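PDB 4Q05: esterase E25 from Uncultured bacterium, which probably hydrolyses ester substrates, as a dimer-forming esterase of the GTSAG motif subfamily of the bacterial hormone-sensitive lipase family. Local coordinates for residues Gly207-Thr212 with Leu230-Pro235; Pro292-Ile297 with Ser318-Asp323. One frame throughout, in Å; residues are numbered along the deposited sequence.

Contacts 1 and 2 are built around adjacent strands of the central sheet, 229-235 and 294-299, with their centres 12 Å apart. The Leu232 N to Phe295 O distance of 2.7 Å and the Leu230 N to Pro293 O distance of 2.8 Å indicate probable backbone hydrogen bonds between them, and Leu232 CD1 packs on Thr294 CG2 at 3.6 Å. Contact 1 sets a helix on the sheet beside the presumed nucleophile elbow; contact 2 pairs the next strand with strand 322-327, at one edge of the sheet within this chain. A bound sodium ion lies about 8 Å from the Leu296 side chain of contact 2, and one about 11 Å from the Pro235 side chain of contact 1.

Contact 1 of 2, residues Gly207-Thr212 with Leu230-Pro235; sequences GGANLT and LFLGTP
In the beta-alpha-beta unit formed by strand 200-205, helix 206-221 and strand 229-235, Ala209 and Thr212 carry the packing of the helix onto the second strand. The local axes approach to 8.7 Å and their N-to-C directions differ by 144°, consistent with a helix that runs back between two parallel strands. Ala209 CB, pointing toward the strand, meets Pro235 CB at 3.5 Å, standing above the plane of the proline ring but displaced outward past its CA and CB. The same methyl is 4.0 Å from Leu232 CD2, so it touches both the proline and the leucine branch; that CD2 also lies 3.9 Å from the carbonyl oxygen Ala209 O. One helical turn on, Thr212 CG2 approaches Leu232 CD2 at 4.0 Å and Leu230 CD2 at 4.3 Å.

The helix starts at a GxSxG pattern that includes Gly208, consistent with the nucleophile elbow of alpha/beta hydrolases. At the far end of the segment, the Thr212 torsion (chi1 -72°) sets CG2 anti to the backbone N, presenting the methyl to the two leucines while OG1 hydrogen-bonds Thr136 OG1. At the corner that the chain turns at Gly233 and Thr234, Thr234 CB points away from the helix, and its OG1 hydrogen-bonds both Asp302 OD2 and His332 ND1.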
# COMPACT_ATOMS: atom_id res chain seq x y z
N GLY A 207 14.31 9.53 -8.12
CA GLY A 207 15.45 10.33 -7.70
C GLY A 207 15.07 11.73 -7.26
O GLY A 207 15.66 12.27 -6.33
N GLY A 208 14.09 12.32 -7.94
CA GLY A 208 13.63 13.66 -7.59
C GLY A 208 12.93 13.64 -6.23
O GLY A 208 13.08 14.56 -5.43
N ALA A 209 12.16 12.58 -5.98
CA ALA A 209 11.52 12.39 -4.68
C ALA A 209 12.59 12.24 -3.60
O ALA A 209 12.40 12.65 -2.46
CB ALA A 209 10.65 11.16 -4.70
N ASN A 210 13.71 11.62 -3.98
CA ASN A 210 14.86 11.49 -3.11
C ASN A 210 15.39 12.88 -2.72
O ASN A 210 15.57 13.17 -1.54
CB ASN A 210 15.95 10.63 -3.77
CG ASN A 210 17.19 10.49 -2.91
OD1 ASN A 210 17.79 11.49 -2.49
ND2 ASN A 210 17.58 9.25 -2.63
N LEU A 211 15.61 13.74 -3.71
CA LEU A 211 16.05 15.12 -3.43
C LEU A 211 15.02 15.86 -2.60
O LEU A 211 15.36 16.65 -1.72
CB LEU A 211 16.28 15.90 -4.72
CG LEU A 211 17.34 15.37 -5.68
CD1 LEU A 211 17.25 16.14 -6.99
CD2 LEU A 211 18.74 15.46 -5.05
N THR A 212 13.74 15.62 -2.88
CA THR A 212 12.68 16.28 -2.14
C THR A 212 12.77 15.93 -0.66
O THR A 212 12.75 16.80 0.21
CB THR A 212 11.29 15.92 -2.72
OG1 THR A 212 11.14 16.58 -3.98
CG2 THR A 212 10.17 16.39 -1.80
N LEU A 230 3.78 17.56 0.40
CA LEU A 230 4.77 16.88 -0.42
C LEU A 230 4.09 15.82 -1.25
O LEU A 230 3.10 15.24 -0.81
CB LEU A 230 5.81 16.18 0.45
CG LEU A 230 6.58 17.03 1.45
CD1 LEU A 230 7.65 16.15 2.09
CD2 LEU A 230 7.21 18.24 0.76
N PHE A 231 4.62 15.59 -2.44
CA PHE A 231 4.21 14.47 -3.27
C PHE A 231 5.41 13.55 -3.46
O PHE A 231 6.46 13.99 -3.95
CB PHE A 231 3.74 14.99 -4.63
CG PHE A 231 3.46 13.91 -5.62
CD1 PHE A 231 2.31 13.14 -5.51
CD2 PHE A 231 4.35 13.64 -6.65
CE1 PHE A 231 2.05 12.13 -6.42
CE2 PHE A 231 4.10 12.65 -7.56
CZ PHE A 231 2.94 11.89 -7.45
N LEU A 232 5.27 12.29 -3.04
CA LEU A 232 6.33 11.31 -3.24
C LEU A 232 5.81 10.11 -4.02
O LEU A 232 5.22 9.17 -3.45
CB LEU A 232 6.90 10.84 -1.90
CG LEU A 232 7.42 11.94 -0.98
CD1 LEU A 232 7.87 11.31 0.33
CD2 LEU A 232 8.58 12.69 -1.63
N GLY A 233 5.98 10.12 -5.33
CA GLY A 233 5.61 9.03 -6.17
C GLY A 233 6.80 8.13 -6.30
O GLY A 233 7.85 8.63 -6.55
N THR A 234 6.59 6.85 -6.09
CA THR A 234 7.60 5.81 -6.15
C THR A 234 9.01 6.33 -5.76
O THR A 234 9.92 6.32 -6.52
CB THR A 234 7.57 5.08 -7.51
OG1 THR A 234 8.49 4.02 -7.52
CG2 THR A 234 7.86 6.01 -8.64
N PRO A 235 9.08 6.85 -4.46
CA PRO A 235 10.33 7.56 -4.16
C PRO A 235 11.55 6.66 -4.05
O PRO A 235 11.43 5.54 -3.63
CB PRO A 235 10.04 8.21 -2.83
CG PRO A 235 9.13 7.30 -2.15
CD PRO A 235 8.19 6.97 -3.20

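Contact 2 of 2, residues Pro292-Ile297 with Ser318-Asp323; sequences PPTFLI and SGVVAD
Thr294 and Ala322 begin a parallel pairing of strands 294-299 and 322-327, continued by Phe295 opposite Asp323. Three backbone bonds define the register: Thr294 N donates to Val321 O at 2.8 Å, Asp323 N to Thr294 O at 2.9 Å, and Leu296 N to Asp323 O at 2.9 Å. The last is the straightest at its hydrogen, 167°. Thr294 thus uses both its N-H and its carbonyl on this neighbour, and Thr294 O additionally receives a CA-H...O contact from Ala322 CA at 3.1 Å.

The hydroxyl is satisfied within its own segment: Thr294 OG1 donates to Pro292 O at 3.0 Å, from 33° off the carbonyl plane. Its torsion (chi1 -62°) folds OG1 beside the backbone N, back toward that proline. Pro292 O is also met by Val320 CG1 at 3.3 Å, while Pro293 CB lies alongside Val321 CB at 4.0 Å. Leu296 CD1 reaches Ala322 CB on the face shared with Thr294. Ala322 O has partners in helix 305-317, accepting from Arg316 NH1 and His312 NE2.

That helix, which links the two strands and ends in a Schellman motif with Gly319 as C-prime residue, covers Thr294, Leu296 and Ala322 with Leu315, Thr311 and His312. Across the sheet, Phe295 stacks with Phe325 and meets Phe354 of helix 342-358 edge-to-face, while strand 229-235 takes the other edge, where the Phe295 backbone hydrogen-bonds to Leu230 and Leu232.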
# COMPACT_ATOMS: atom_id res chain seq x y z
N PRO A 292 5.85 17.95 6.20
CA PRO A 292 4.53 18.42 5.80
C PRO A 292 3.66 17.21 5.44
O PRO A 292 4.20 16.12 5.27
CB PRO A 292 4.82 19.21 4.51
CG PRO A 292 6.29 19.37 4.43
CD PRO A 292 6.88 18.22 5.19
N PRO A 293 2.34 17.40 5.31
CA PRO A 293 1.49 16.30 4.84
C PRO A 293 2.03 15.76 3.53
O PRO A 293 2.37 16.54 2.64
CB PRO A 293 0.14 16.98 4.61
CG PRO A 293 0.12 18.09 5.63
CD PRO A 293 1.55 18.59 5.67
N THR A 294 2.10 14.44 3.43
CA THR A 294 2.73 13.78 2.29
C THR A 294 1.78 12.80 1.60
O THR A 294 1.04 12.05 2.25
CB THR A 294 4.02 13.07 2.75
OG1 THR A 294 4.92 14.05 3.27
CG2 THR A 294 4.70 12.31 1.60
N PHE A 295 1.82 12.81 0.27
CA PHE A 295 0.98 11.98 -0.57
C PHE A 295 1.94 11.02 -1.27
O PHE A 295 2.90 11.47 -1.91
CB PHE A 295 0.27 12.89 -1.57
CG PHE A 295 -0.69 12.18 -2.52
CD1 PHE A 295 -0.23 11.41 -3.56
CD2 PHE A 295 -2.06 12.38 -2.39
CE1 PHE A 295 -1.11 10.80 -4.44
CE2 PHE A 295 -2.95 11.79 -3.28
CZ PHE A 295 -2.48 11.00 -4.30
N LEU A 296 1.71 9.72 -1.15
CA LEU A 296 2.61 8.74 -1.75
C LEU A 296 1.85 7.77 -2.65
O LEU A 296 0.73 7.40 -2.36
CB LEU A 296 3.35 7.92 -0.69
CG LEU A 296 4.14 8.70 0.37
CD1 LEU A 296 3.29 8.87 1.62
CD2 LEU A 296 5.45 7.96 0.69
N ILE A 297 2.48 7.36 -3.73
CA ILE A 297 1.83 6.47 -4.68
C ILE A 297 2.83 5.46 -5.22
O ILE A 297 4.00 5.77 -5.44
CB ILE A 297 1.15 7.27 -5.82
CG1 ILE A 297 0.52 6.32 -6.84
CG2 ILE A 297 2.13 8.17 -6.52
CD1 ILE A 297 -0.27 7.04 -7.90
N SER A 318 6.05 8.97 12.59
CA SER A 318 6.72 10.20 13.01
C SER A 318 5.71 11.32 13.14
O SER A 318 6.07 12.49 13.23
CB SER A 318 7.84 10.57 12.02
OG SER A 318 8.77 9.51 11.91
N GLY A 319 4.44 10.95 13.14
CA GLY A 319 3.39 11.91 13.43
C GLY A 319 3.06 12.79 12.24
O GLY A 319 2.47 13.85 12.39
N VAL A 320 3.42 12.33 11.05
CA VAL A 320 3.15 13.10 9.85
C VAL A 320 1.86 12.63 9.17
O VAL A 320 1.58 11.44 9.13
CB VAL A 320 4.30 12.98 8.84
CG1 VAL A 320 3.99 13.75 7.58
CG2 VAL A 320 5.62 13.46 9.48
N VAL A 321 1.08 13.56 8.65
CA VAL A 321 -0.04 13.20 7.80
C VAL A 321 0.52 12.62 6.51
O VAL A 321 1.25 13.29 5.78
CB VAL A 321 -0.93 14.42 7.50
CG1 VAL A 321 -2.08 14.02 6.58
CG2 VAL A 321 -1.46 15.03 8.81
N ALA A 322 0.22 11.36 6.24
CA ALA A 322 0.69 10.74 5.01
C ALA A 322 -0.38 9.79 4.48
O ALA A 322 -0.87 8.92 5.20
CB ALA A 322 2.00 10.01 5.25
N ASP A 323 -0.74 10.00 3.22
CA ASP A 323 -1.76 9.21 2.56
C ASP A 323 -1.11 8.33 1.51
O ASP A 323 -0.36 8.82 0.67
CB ASP A 323 -2.81 10.13 1.93
CG ASP A 323 -3.64 10.85 2.98
OD1 ASP A 323 -3.76 10.30 4.10
OD2 ASP A 323 -4.18 11.95 2.71